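Acetylene hydratase (Pelobacter acetylenicus, PDB 2E7Z) catalyses the hydration of acetylene to acetaldehyde, using a tungsten-bis(molybdopterin guanine dinucleotide) cofactor and a [4Fe-4S] cluster. Local coordinates at residues A[67-71]-A[430-436]; A[380-384]-A[469-473]; A[80-84]-A[489-494]. All coordinates share one frame; numbering follows the deposited sequence.

Interaction 1: residues A[67-71]-A[430-436]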
ATOM      1  N   GLY A  67       8.489   5.569 -32.077  1.00 14.02           N
ATOM      2  CA  GLY A  67       7.523   4.832 -32.893  1.00 14.64           C
ATOM      3  C   GLY A  67       6.394   5.751 -33.328  1.00 14.36           C
ATOM      4  O   GLY A  67       6.368   6.951 -32.996  1.00 16.05           O
ATOM      5  N   SER A  68       5.442   5.179 -34.060  1.00 14.30           N
ATOM      6  CA  SER A  68       4.319   5.945 -34.571  1.00 14.10           C
ATOM      7  C   SER A  68       3.017   5.602 -33.832  1.00 14.06           C
ATOM      8  O   SER A  68       1.960   6.159 -34.142  1.00 14.88           O
ATOM      9  CB  SER A  68       4.131   5.705 -36.068  1.00 15.47           C
ATOM     10  OG  SER A  68       3.965   4.332 -36.306  1.00 16.02           O
ATOM     11  N   LYS A  69       3.078   4.668 -32.885  1.00 12.90           N
ATOM     12  CA  LYS A  69       1.894   4.320 -32.083  1.00 12.63           C
ATOM     13  C   LYS A  69       2.320   4.044 -30.644  1.00 11.38           C
ATOM     14  O   LYS A  69       3.336   3.393 -30.408  1.00 12.03           O
ATOM     15  CB  LYS A  69       1.154   3.114 -32.681  1.00 13.50           C
ATOM     16  CG  LYS A  69      -0.225   2.851 -32.022  1.00 14.54           C
ATOM     17  CD  LYS A  69      -0.933   1.692 -32.686  1.00 18.23           C
ATOM     18  CE  LYS A  69      -2.265   1.390 -32.006  1.00 18.41           C
ATOM     19  NZ  LYS A  69      -2.986   0.314 -32.761  1.00 24.06           N
ATOM     20  N   ARG A  70       1.534   4.507 -29.668  1.00 11.01           N
ATOM     21  CA  ARG A  70       1.870   4.218 -28.289  1.00  9.98           C
ATOM     22  C   ARG A  70       1.887   2.706 -28.084  1.00  9.82           C
ATOM     23  O   ARG A  70       0.989   2.012 -28.565  1.00 10.18           O
ATOM     24  CB  ARG A  70       0.859   4.881 -27.346  1.00  9.88           C
ATOM     25  CG  ARG A  70       1.208   4.650 -25.902  1.00  8.88           C
ATOM     26  CD  ARG A  70       0.318   5.443 -24.948  1.00  9.67           C
ATOM     27  NE  ARG A  70       0.275   6.867 -25.280  1.00  9.25           N
ATOM     28  CZ  ARG A  70       1.258   7.735 -25.046  1.00  9.39           C
ATOM     29  NH1 ARG A  70       2.397   7.336 -24.490  1.00  9.27           N
ATOM     30  NH2 ARG A  70       1.073   9.043 -25.329  1.00  9.50           N
ATOM     31  N   GLY A  71       2.895   2.229 -27.357  1.00  9.65           N
ATOM     32  CA  GLY A  71       3.136   0.778 -27.170  1.00 10.13           C
ATOM     33  C   GLY A  71       4.062   0.118 -28.165  1.00 11.28           C
ATOM     34  O   GLY A  71       4.483  -0.995 -27.925  1.00 11.27           O
ATOM     35  N   LEU A 430      -4.251   4.588 -20.602  1.00  6.45           N
ATOM     36  CA  LEU A 430      -2.896   4.906 -21.073  1.00  6.92           C
ATOM     37  C   LEU A 430      -2.858   5.129 -22.597  1.00  7.33           C
ATOM     38  O   LEU A 430      -2.220   6.070 -23.075  1.00  7.64           O
ATOM     39  CB  LEU A 430      -1.910   3.793 -20.644  1.00  7.13           C
ATOM     40  CG  LEU A 430      -1.669   3.818 -19.121  1.00  8.95           C
ATOM     41  CD1 LEU A 430      -0.953   2.495 -18.733  1.00  9.74           C
ATOM     42  CD2 LEU A 430      -0.827   5.021 -18.723  1.00 10.18           C
ATOM     43  N   MET A 431      -3.577   4.307 -23.354  1.00  7.36           N
ATOM     44  CA  MET A 431      -3.603   4.453 -24.817  1.00  7.58           C
ATOM     45  C   MET A 431      -4.297   5.751 -25.272  1.00  8.48           C
ATOM     46  O   MET A 431      -4.120   6.163 -26.416  1.00  8.80           O
ATOM     47  CB  MET A 431      -4.249   3.225 -25.484  1.00  8.38           C
ATOM     48  CG  MET A 431      -3.396   1.962 -25.388  1.00  9.02           C
ATOM     49  SD  MET A 431      -1.830   2.158 -26.263  1.00 10.03           S
ATOM     50  CE  MET A 431      -2.387   2.387 -27.959  1.00 11.52           C
ATOM     51  N   ASN A 432      -5.051   6.404 -24.393  1.00  7.94           N
ATOM     52  CA  ASN A 432      -5.706   7.669 -24.758  1.00  7.56           C
ATOM     53  C   ASN A 432      -4.932   8.904 -24.290  1.00  7.36           C
ATOM     54  O   ASN A 432      -5.419  10.011 -24.438  1.00  9.10           O
ATOM     55  CB  ASN A 432      -7.130   7.682 -24.195  1.00  7.65           C
ATOM     56  CG  ASN A 432      -8.027   8.702 -24.868  1.00  8.67           C
ATOM     57  OD1 ASN A 432      -8.876   9.320 -24.211  1.00 12.20           O
ATOM     58  ND2 ASN A 432      -7.896   8.855 -26.148  1.00  8.19           N
ATOM     59  N   GLN A 433      -3.727   8.700 -23.761  1.00  6.94           N
ATOM     60  CA  GLN A 433      -2.874   9.806 -23.299  1.00  7.78           C
ATOM     61  C   GLN A 433      -2.137  10.483 -24.428  1.00  8.49           C
ATOM     62  O   GLN A 433      -1.786   9.843 -25.406  1.00  8.67           O
ATOM     63  CB  GLN A 433      -1.862   9.319 -22.243  1.00  7.92           C
ATOM     64  CG  GLN A 433      -2.497   8.755 -20.975  1.00  6.95           C
ATOM     65  CD  GLN A 433      -3.484   9.760 -20.399  1.00  7.65           C
ATOM     66  OE1 GLN A 433      -3.080  10.729 -19.776  1.00  7.54           O
ATOM     67  NE2 GLN A 433      -4.780   9.545 -20.633  1.00  7.25           N
ATOM     68  N   ASP A 434      -1.925  11.790 -24.266  1.00  8.11           N
ATOM     69  CA  ASP A 434      -1.057  12.547 -25.175  1.00  9.02           C
ATOM     70  C   ASP A 434       0.399  12.539 -24.692  1.00  8.66           C
ATOM     71  O   ASP A 434       1.314  12.668 -25.500  1.00 10.60           O
ATOM     72  CB  ASP A 434      -1.556  13.990 -25.283  1.00  9.87           C
ATOM     73  CG  ASP A 434      -2.859  14.099 -26.017  1.00 13.13           C
ATOM     74  OD1 ASP A 434      -3.137  13.247 -26.888  1.00 17.60           O
ATOM     75  OD2 ASP A 434      -3.596  15.052 -25.729  1.00 17.26           O
ATOM     76  N   LEU A 435       0.622  12.327 -23.394  1.00  8.05           N
ATOM     77  CA  LEU A 435       1.967  12.271 -22.822  1.00  7.58           C
ATOM     78  C   LEU A 435       2.003  11.291 -21.679  1.00  7.86           C
ATOM     79  O   LEU A 435       1.218  11.426 -20.746  1.00  7.89           O
ATOM     80  CB  LEU A 435       2.406  13.648 -22.302  1.00  8.37           C
ATOM     81  CG  LEU A 435       3.748  13.726 -21.560  1.00  9.26           C
ATOM     82  CD1 LEU A 435       4.932  13.398 -22.477  1.00 10.74           C
ATOM     83  CD2 LEU A 435       3.961  15.109 -20.994  1.00 10.42           C
ATOM     84  N   VAL A 436       2.916  10.324 -21.746  1.00  6.59           N
ATOM     85  CA  VAL A 436       3.151   9.394 -20.638  1.00  7.17           C
ATOM     86  C   VAL A 436       4.633   9.395 -20.334  1.00  7.21           C
ATOM     87  O   VAL A 436       5.470   9.238 -21.251  1.00  7.03           O
ATOM     88  CB  VAL A 436       2.673   7.968 -20.968  1.00  7.09           C
ATOM     89  CG1 VAL A 436       3.038   6.936 -19.884  1.00  7.32           C
ATOM     90  CG2 VAL A 436       1.191   7.979 -21.276  1.00  8.30           C
TER
HETATM   91  O   HOH W   1      -1.809   7.443 -27.239  1.00 15.00           O
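Arg70 reaches from the hairpin loop 67-71 into the turn between helix 423-431 and strand 435-440, and its shaft and head meet different parts of that turn. The shaft runs past Met431 in the opposite direction, CG of Arg70 lying 3.9 Å from SD of Met431. Two bends in the methionine chain, at chi2 and chi3, fold it back until CE is 3.5 Å from the carbonyl O of Arg70. Farther out, CD of Arg70 rests 3.2 Å from the carbonyl O of Leu430, and the bend at chi3 (-52°) then puts NH2 within bonding distance of the Gln433 carbonyl. One face of the guanidinium receives CG2 of Val436, 3.5 Å from NH1 and displaced toward the rim. NH2 donates to the carbonyl O of Gln433 at 3.0 Å, a somewhat bent bond (148°) in which the nitrogen stands above the carbonyl plane. NE gives its hydrogen to a water 2.9 Å away, which passes its own two to the carbonyl oxygens of Met431 and Gln433, so the O of Gln433 is gripped twice. NH1 is held by Asp451, in a salt bridge, and by the carbonyl of Leu449. A leucine in place of Arg70 would probably cost the Gln433 carbonyl its direct donor, the Asp451 carboxylate its salt-bridge partner and the bridging water one of its three bonds. The contact thus joins a hairpin loop to a helix-to-strand turn, strands 63-65, 75-77 and 435-440 all belonging to one seven-stranded mixed sheet.

Interaction 2: residues A[380-384]-A[469-473]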
ATOM      1  N   TYR A 380      -3.333  20.305   6.381  1.00 12.95           N
ATOM      2  CA  TYR A 380      -3.417  19.199   5.440  1.00 12.60           C
ATOM      3  C   TYR A 380      -2.377  18.151   5.836  1.00 12.86           C
ATOM      4  O   TYR A 380      -1.249  18.175   5.352  1.00 13.59           O
ATOM      5  CB  TYR A 380      -3.162  19.680   4.001  1.00 13.42           C
ATOM      6  CG  TYR A 380      -4.235  20.611   3.505  1.00 12.65           C
ATOM      7  CD1 TYR A 380      -5.438  20.112   3.014  1.00 13.29           C
ATOM      8  CD2 TYR A 380      -4.055  21.998   3.545  1.00 15.58           C
ATOM      9  CE1 TYR A 380      -6.410  20.943   2.529  1.00 14.20           C
ATOM     10  CE2 TYR A 380      -5.053  22.857   3.084  1.00 15.67           C
ATOM     11  CZ  TYR A 380      -6.229  22.309   2.582  1.00 15.36           C
ATOM     12  OH  TYR A 380      -7.232  23.085   2.077  1.00 18.01           O
ATOM     13  N   PHE A 381      -2.756  17.229   6.712  1.00 11.63           N
ATOM     14  CA  PHE A 381      -1.852  16.254   7.292  1.00 11.57           C
ATOM     15  C   PHE A 381      -1.856  15.115   6.304  1.00 10.87           C
ATOM     16  O   PHE A 381      -2.811  14.365   6.195  1.00 10.87           O
ATOM     17  CB  PHE A 381      -2.390  15.847   8.672  1.00 11.40           C
ATOM     18  CG  PHE A 381      -1.666  14.709   9.337  1.00 12.56           C
ATOM     19  CD1 PHE A 381      -0.348  14.386   9.052  1.00 12.90           C
ATOM     20  CD2 PHE A 381      -2.325  13.974  10.332  1.00 12.89           C
ATOM     21  CE1 PHE A 381       0.276  13.325   9.707  1.00 12.82           C
ATOM     22  CE2 PHE A 381      -1.698  12.926  11.002  1.00 14.12           C
ATOM     23  CZ  PHE A 381      -0.389  12.604  10.696  1.00 13.43           C
ATOM     24  N   HIS A 382      -0.764  15.010   5.543  1.00 10.39           N
ATOM     25  CA  HIS A 382      -0.607  13.972   4.514  1.00  9.69           C
ATOM     26  C   HIS A 382      -0.164  12.716   5.248  1.00  9.57           C
ATOM     27  O   HIS A 382       1.013  12.368   5.246  1.00  9.82           O
ATOM     28  CB  HIS A 382       0.429  14.409   3.485  1.00 10.19           C
ATOM     29  CG  HIS A 382       0.560  13.467   2.339  1.00  9.65           C
ATOM     30  ND1 HIS A 382       1.492  12.450   2.328  1.00  8.41           N
ATOM     31  CD2 HIS A 382      -0.114  13.388   1.168  1.00  8.43           C
ATOM     32  CE1 HIS A 382       1.404  11.806   1.172  1.00  8.61           C
ATOM     33  NE2 HIS A 382       0.429  12.343   0.458  1.00  8.75           N
ATOM     34  N   ASN A 383      -1.121  12.042   5.883  1.00  9.31           N
ATOM     35  CA  ASN A 383      -0.809  10.883   6.712  1.00  9.85           C
ATOM     36  C   ASN A 383      -0.679   9.623   5.867  1.00  9.51           C
ATOM     37  O   ASN A 383      -1.676   9.075   5.368  1.00  9.87           O
ATOM     38  CB  ASN A 383      -1.918  10.792   7.761  1.00 10.33           C
ATOM     39  CG  ASN A 383      -1.634   9.804   8.915  1.00 11.54           C
ATOM     40  OD1 ASN A 383      -2.573   9.454   9.626  1.00 13.80           O
ATOM     41  ND2 ASN A 383      -0.393   9.370   9.113  1.00 11.16           N
ATOM     42  N   MET A 384       0.578   9.185   5.708  1.00  9.00           N
ATOM     43  CA  MET A 384       0.996   8.018   4.893  1.00  9.33           C
ATOM     44  C   MET A 384       0.840   8.333   3.408  1.00  9.06           C
ATOM     45  O   MET A 384       1.844   8.617   2.744  1.00  8.44           O
ATOM     46  CB  MET A 384       0.262   6.717   5.316  1.00  9.96           C
ATOM     47  CG  MET A 384       0.202   6.456   6.846  1.00 10.76           C
ATOM     48  SD  MET A 384       1.799   6.547   7.704  1.00 11.31           S
ATOM     49  CE  MET A 384       2.416   4.876   7.365  1.00 13.70           C
ATOM     50  N   TRP A 469       6.755   8.007   4.871  1.00  8.35           N
ATOM     51  CA  TRP A 469       5.314   7.993   5.066  1.00  8.92           C
ATOM     52  C   TRP A 469       5.096   8.834   6.309  1.00  8.69           C
ATOM     53  O   TRP A 469       5.483   8.438   7.418  1.00  9.26           O
ATOM     54  CB  TRP A 469       4.802   6.570   5.291  1.00  9.42           C
ATOM     55  CG  TRP A 469       4.637   5.737   4.029  1.00  8.42           C
ATOM     56  CD1 TRP A 469       4.466   6.187   2.753  1.00  8.45           C
ATOM     57  CD2 TRP A 469       4.576   4.309   3.966  1.00  8.95           C
ATOM     58  NE1 TRP A 469       4.302   5.121   1.897  1.00  9.52           N
ATOM     59  CE2 TRP A 469       4.378   3.957   2.617  1.00  8.91           C
ATOM     60  CE3 TRP A 469       4.699   3.288   4.921  1.00 11.20           C
ATOM     61  CZ2 TRP A 469       4.292   2.635   2.200  1.00 10.07           C
ATOM     62  CZ3 TRP A 469       4.617   1.979   4.497  1.00 10.89           C
ATOM     63  CH2 TRP A 469       4.409   1.661   3.160  1.00 11.63           C
ATOM     64  N   GLU A 470       4.515  10.010   6.109  1.00  8.31           N
ATOM     65  CA  GLU A 470       4.373  10.954   7.212  1.00  9.13           C
ATOM     66  C   GLU A 470       3.347  10.454   8.195  1.00  9.06           C
ATOM     67  O   GLU A 470       2.183  10.207   7.843  1.00  9.90           O
ATOM     68  CB  GLU A 470       4.038  12.332   6.665  1.00  8.96           C
ATOM     69  CG  GLU A 470       3.891  13.396   7.758  1.00  9.98           C
ATOM     70  CD  GLU A 470       4.600  14.712   7.440  1.00  9.47           C
ATOM     71  OE1 GLU A 470       5.844  14.759   7.540  1.00 10.27           O
ATOM     72  OE2 GLU A 470       3.922  15.718   7.121  1.00  9.84           O
ATOM     73  N   GLY A 471       3.801  10.287   9.431  1.00  9.12           N
ATOM     74  CA  GLY A 471       2.986   9.625  10.459  1.00 10.02           C
ATOM     75  C   GLY A 471       3.868   8.665  11.239  1.00 10.12           C
ATOM     76  O   GLY A 471       3.768   8.565  12.460  1.00 10.50           O
ATOM     77  N   ILE A 472       4.784   7.988  10.557  1.00 10.28           N
ATOM     78  CA  ILE A 472       5.657   7.051  11.259  1.00 10.52           C
ATOM     79  C   ILE A 472       6.466   7.840  12.297  1.00 10.59           C
ATOM     80  O   ILE A 472       7.087   8.830  11.951  1.00 11.03           O
ATOM     81  CB  ILE A 472       6.607   6.333  10.291  1.00 10.24           C
ATOM     82  CG1 ILE A 472       5.825   5.569   9.223  1.00 11.18           C
ATOM     83  CG2 ILE A 472       7.527   5.359  11.061  1.00 10.31           C
ATOM     84  CD1 ILE A 472       6.722   4.919   8.152  1.00 12.64           C
ATOM     85  N   PRO A 473       6.403   7.435  13.579  1.00 12.10           N
ATOM     86  CA  PRO A 473       7.008   8.234  14.640  1.00 12.33           C
ATOM     87  C   PRO A 473       8.521   8.017  14.860  1.00 12.40           C
ATOM     88  O   PRO A 473       9.005   8.189  15.977  1.00 13.40           O
ATOM     89  CB  PRO A 473       6.220   7.796  15.878  1.00 13.36           C
ATOM     90  CG  PRO A 473       5.870   6.392  15.607  1.00 14.18           C
ATOM     91  CD  PRO A 473       5.652   6.281  14.119  1.00 12.45           C
TER
HETATM   92  O   HOH W   2       3.544  10.683   3.482  1.00  9.27           O
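CE1 of the Phe381 ring meets CG of Glu470 at 4.1 Å, while CB of Asn383 lies over the centre of one face of the same ring. The imidazole of His382 has a water at its edge, in the ring plane, bonded to ND1; that water donates to the carbonyl O of Met384 and accepts from the backbone N of Glu470, stitching the two loops together. The Met384 and Trp469 side chains cross at about a right angle, the methyl CE of Met384 touching CB of Trp469 at 3.6 Å and CE3 at 3.7 Å. Bends at chi2 and chi3 curl the methionine back to this position, although its CB points away from 469-473, and CE also meets CG1 of Ile472 at 3.9 Å. Trp469 borders the active site of this DMSO reductase family enzyme: its side chain lies about 4 Å from that of Asp10, an active-site residue, and about 6 Å from the tungsten ion. The carbonyl O of Glu470 is the polar hub. ND2 of Asn383 reaches it at 3.0 Å along a nearly straight bond (162°), on a lone pair and in the plane of the amide, and the backbone N of Met384 donates to the same oxygen at 2.9 Å. The other end of the amide, OD1, accepts from the backbone N of Tyr153, which fixes the flip of the group. Ser335 and the backbone N of Ile334 bind the Glu470 carboxylate. Gly471, with phi at 137°, lies beside the Asn383 amide and the Met384 sulfur; a CB there would collide with ND2 of Asn383, and the backbone angles alone, jamming it against the preceding carbonyl O, call for glycine.

Interaction 3: residues A[80-84]-A[489-494]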
ATOM      1  N   TRP A  80      18.949  13.683 -20.534  1.00 12.02           N
ATOM      2  CA  TRP A  80      17.988  14.232 -19.551  1.00 11.70           C
ATOM      3  C   TRP A  80      17.500  15.630 -19.959  1.00 12.55           C
ATOM      4  O   TRP A  80      16.317  15.940 -19.892  1.00 11.61           O
ATOM      5  CB  TRP A  80      18.619  14.291 -18.164  1.00 11.29           C
ATOM      6  CG  TRP A  80      18.462  13.032 -17.382  1.00 10.46           C
ATOM      7  CD1 TRP A  80      19.352  11.992 -17.308  1.00 11.00           C
ATOM      8  CD2 TRP A  80      17.316  12.647 -16.602  1.00 10.36           C
ATOM      9  NE1 TRP A  80      18.830  10.983 -16.492  1.00 11.73           N
ATOM     10  CE2 TRP A  80      17.587  11.371 -16.052  1.00  9.67           C
ATOM     11  CE3 TRP A  80      16.105  13.266 -16.303  1.00 10.17           C
ATOM     12  CZ2 TRP A  80      16.698  10.717 -15.203  1.00 10.28           C
ATOM     13  CZ3 TRP A  80      15.203  12.601 -15.449  1.00 11.15           C
ATOM     14  CH2 TRP A  80      15.505  11.351 -14.916  1.00  9.42           C
ATOM     15  N   ASP A  81      18.438  16.472 -20.410  1.00 13.04           N
ATOM     16  CA  ASP A  81      18.101  17.838 -20.758  1.00 14.90           C
ATOM     17  C   ASP A  81      17.051  17.889 -21.880  1.00 13.73           C
ATOM     18  O   ASP A  81      16.063  18.635 -21.795  1.00 14.28           O
ATOM     19  CB  ASP A  81      19.388  18.585 -21.179  1.00 15.95           C
ATOM     20  CG  ASP A  81      19.174  20.075 -21.409  1.00 21.58           C
ATOM     21  OD1 ASP A  81      18.656  20.740 -20.490  1.00 29.41           O
ATOM     22  OD2 ASP A  81      19.553  20.589 -22.500  1.00 29.00           O
ATOM     23  N   GLN A  82      17.269  17.091 -22.933  1.00 13.99           N
ATOM     24  CA  GLN A  82      16.338  17.075 -24.047  1.00 13.66           C
ATOM     25  C   GLN A  82      15.003  16.431 -23.656  1.00 13.64           C
ATOM     26  O   GLN A  82      13.931  16.924 -24.027  1.00 13.85           O
ATOM     27  CB  GLN A  82      16.934  16.376 -25.258  1.00 15.30           C
ATOM     28  CG  GLN A  82      16.054  16.489 -26.495  1.00 16.62           C
ATOM     29  CD  GLN A  82      15.931  17.927 -27.031  1.00 21.98           C
ATOM     30  OE1 GLN A  82      16.795  18.784 -26.797  1.00 25.22           O
ATOM     31  NE2 GLN A  82      14.861  18.182 -27.775  1.00 25.11           N
ATOM     32  N   ALA A  83      15.072  15.339 -22.888  1.00 12.96           N
ATOM     33  CA  ALA A  83      13.845  14.693 -22.419  1.00 12.69           C
ATOM     34  C   ALA A  83      13.003  15.665 -21.614  1.00 11.81           C
ATOM     35  O   ALA A  83      11.825  15.789 -21.857  1.00 11.56           O
ATOM     36  CB  ALA A  83      14.175  13.456 -21.578  1.00 12.37           C
ATOM     37  N   LEU A  84      13.633  16.382 -20.693  1.00 11.73           N
ATOM     38  CA  LEU A  84      12.912  17.320 -19.850  1.00 12.19           C
ATOM     39  C   LEU A  84      12.358  18.490 -20.673  1.00 11.63           C
ATOM     40  O   LEU A  84      11.244  18.952 -20.424  1.00 11.48           O
ATOM     41  CB  LEU A  84      13.835  17.813 -18.737  1.00 12.39           C
ATOM     42  CG  LEU A  84      14.240  16.769 -17.691  1.00 15.86           C
ATOM     43  CD1 LEU A  84      15.639  17.085 -17.133  1.00 19.17           C
ATOM     44  CD2 LEU A  84      13.213  16.712 -16.604  1.00 17.60           C
ATOM     45  N   LYS A 489      19.105   9.050 -12.196  1.00  9.25           N
ATOM     46  CA  LYS A 489      19.024  10.254 -11.400  1.00  9.40           C
ATOM     47  C   LYS A 489      17.964  10.065 -10.334  1.00  8.53           C
ATOM     48  O   LYS A 489      17.122   9.188 -10.422  1.00  8.38           O
ATOM     49  CB  LYS A 489      18.635  11.478 -12.260  1.00 10.35           C
ATOM     50  CG  LYS A 489      19.533  11.817 -13.432  1.00 13.67           C
ATOM     51  CD  LYS A 489      20.837  12.408 -13.019  1.00 17.35           C
ATOM     52  CE  LYS A 489      21.697  12.719 -14.257  1.00 20.01           C
ATOM     53  NZ  LYS A 489      23.102  12.953 -13.860  1.00 24.83           N
ATOM     54  N   ASP A 490      18.008  10.956  -9.361  1.00  7.80           N
ATOM     55  CA  ASP A 490      17.047  10.909  -8.272  1.00  7.45           C
ATOM     56  C   ASP A 490      15.699  11.569  -8.580  1.00  7.23           C
ATOM     57  O   ASP A 490      15.586  12.358  -9.522  1.00  7.67           O
ATOM     58  CB  ASP A 490      17.679  11.474  -7.008  1.00  8.28           C
ATOM     59  CG  ASP A 490      17.785  12.960  -7.016  1.00  9.56           C
ATOM     60  OD1 ASP A 490      16.762  13.592  -6.718  1.00  9.48           O
ATOM     61  OD2 ASP A 490      18.879  13.504  -7.262  1.00 10.51           O
ATOM     62  N   GLU A 491      14.681  11.258  -7.767  1.00  7.47           N
ATOM     63  CA  GLU A 491      13.340  11.704  -8.084  1.00  8.23           C
ATOM     64  C   GLU A 491      13.235  13.214  -8.002  1.00  7.28           C
ATOM     65  O   GLU A 491      12.477  13.819  -8.768  1.00  7.54           O
ATOM     66  CB  GLU A 491      12.361  11.056  -7.107  1.00  7.49           C
ATOM     67  CG  GLU A 491      10.910  11.190  -7.521  1.00  7.65           C
ATOM     68  CD  GLU A 491       9.973  10.626  -6.457  1.00  7.01           C
ATOM     69  OE1 GLU A 491      10.487  10.257  -5.360  1.00  7.44           O
ATOM     70  OE2 GLU A 491       8.742  10.565  -6.692  1.00  8.18           O
ATOM     71  N   TYR A 492      13.982  13.824  -7.077  1.00  7.05           N
ATOM     72  CA  TYR A 492      13.933  15.283  -6.973  1.00  7.96           C
ATOM     73  C   TYR A 492      14.578  15.975  -8.152  1.00  7.78           C
ATOM     74  O   TYR A 492      14.082  17.019  -8.587  1.00  8.29           O
ATOM     75  CB  TYR A 492      14.548  15.770  -5.656  1.00  8.07           C
ATOM     76  CG  TYR A 492      14.473  17.294  -5.543  1.00  7.65           C
ATOM     77  CD1 TYR A 492      13.244  17.961  -5.584  1.00  8.32           C
ATOM     78  CD2 TYR A 492      15.631  18.069  -5.467  1.00  8.00           C
ATOM     79  CE1 TYR A 492      13.171  19.363  -5.526  1.00  7.87           C
ATOM     80  CE2 TYR A 492      15.551  19.468  -5.387  1.00  8.26           C
ATOM     81  CZ  TYR A 492      14.337  20.094  -5.434  1.00  9.07           C
ATOM     82  OH  TYR A 492      14.294  21.460  -5.392  1.00  9.25           O
ATOM     83  N   TYR A 493      15.652  15.379  -8.687  1.00  8.28           N
ATOM     84  CA  TYR A 493      16.238  15.914  -9.909  1.00  9.08           C
ATOM     85  C   TYR A 493      15.163  16.059 -10.995  1.00  9.18           C
ATOM     86  O   TYR A 493      15.015  17.126 -11.583  1.00  9.31           O
ATOM     87  CB  TYR A 493      17.374  15.023 -10.380  1.00  9.84           C
ATOM     88  CG  TYR A 493      17.998  15.490 -11.649  1.00 11.38           C
ATOM     89  CD1 TYR A 493      19.006  16.459 -11.638  1.00 12.43           C
ATOM     90  CD2 TYR A 493      17.574  14.986 -12.881  1.00 11.95           C
ATOM     91  CE1 TYR A 493      19.583  16.892 -12.830  1.00 14.71           C
ATOM     92  CE2 TYR A 493      18.120  15.445 -14.064  1.00 14.58           C
ATOM     93  CZ  TYR A 493      19.119  16.399 -14.016  1.00 14.96           C
ATOM     94  OH  TYR A 493      19.714  16.836 -15.173  1.00 18.64           O
ATOM     95  N   PHE A 494      14.426  14.985 -11.267  1.00  8.77           N
ATOM     96  CA  PHE A 494      13.349  15.022 -12.248  1.00  8.62           C
ATOM     97  C   PHE A 494      12.339  16.121 -11.897  1.00  8.24           C
ATOM     98  O   PHE A 494      12.003  16.942 -12.754  1.00  8.69           O
ATOM     99  CB  PHE A 494      12.643  13.640 -12.324  1.00  9.66           C
ATOM    100  CG  PHE A 494      11.338  13.666 -13.082  1.00 10.51           C
ATOM    101  CD1 PHE A 494      11.284  14.042 -14.409  1.00 10.92           C
ATOM    102  CD2 PHE A 494      10.129  13.385 -12.439  1.00 15.18           C
ATOM    103  CE1 PHE A 494      10.088  14.084 -15.116  1.00 12.20           C
ATOM    104  CE2 PHE A 494       8.913  13.426 -13.153  1.00 17.67           C
ATOM    105  CZ  PHE A 494       8.909  13.770 -14.500  1.00 15.29           C
TER
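Trp80, in the first turn of helix 80-98, packs its indole against Lys489, just before helix 491-501, and Tyr493 in its first turn, a contact between two helix N-terminal ends within the molybdopterin oxidoreductase fold. The tight part lies on one face of the indole. There CG of Lys489 sits over the five-membered ring in a CH-pi contact, 3.6 Å from the centroid and as little as 3.2 Å from NE1 of Trp80. A bend at chi2 (-73°) then turns the lysine chain back, and its CD passes over the centre of the Tyr493 ring, so that the lysine methylenes touch both aromatics. Tyr493 presents its edge to the same face of Trp80 in a T-shaped stack, centroids 5.4 Å apart and planes at 89°, with CE2 of Tyr493 3.7 Å from CE3 of Trp80. The indole N-H is taken up by the carbonyl of Glu487, which helps fix the ring's rotation.

Packing is looser farther along helix 80-98. CD2 of Leu84 meets CD1 of Phe494 at 4.0 Å, the two side chains crossing at a slant, and CZ3 of Trp80 comes no nearer than 4.2 Å to CB of Phe494. Both Leu84 and Phe494 are nevertheless buried, and Leu454 of strand 452-455 borders Trp80 and Phe494. The more open side is that of Lys489 and Tyr493, both partly exposed, where NZ of Lys489 makes a long, weak ion pair with Glu487. At the N-cap of the second helix, OD1 of Asp490 accepts from the backbone N of Tyr493 at 2.9 Å.

Overall arrangement
From the N terminus, segment 67-71 comes first, in the loop between strands 63-65 and 75-77, and interaction 1 closes a loop of 358 residues by joining it to 430-436. After strand 75-77 comes helix 80-98, whose first turn interaction 3 joins to 489-494. Because 80-84 precedes 430-436 while 489-494 comes later, interactions 1 and 3 cross. Interaction 2, between 380-384 and 469-473, lies nested inside the loop of interaction 3 but crosses interaction 1. Interaction 1 ties the hairpin loop to the turn leading into strand 435-440; interaction 3 joins the starts of helices 80-98 and 491-501 next to strand 452-455; interaction 2, its centre about 35 Å from that of interaction 1, joins two loops near the tungsten site.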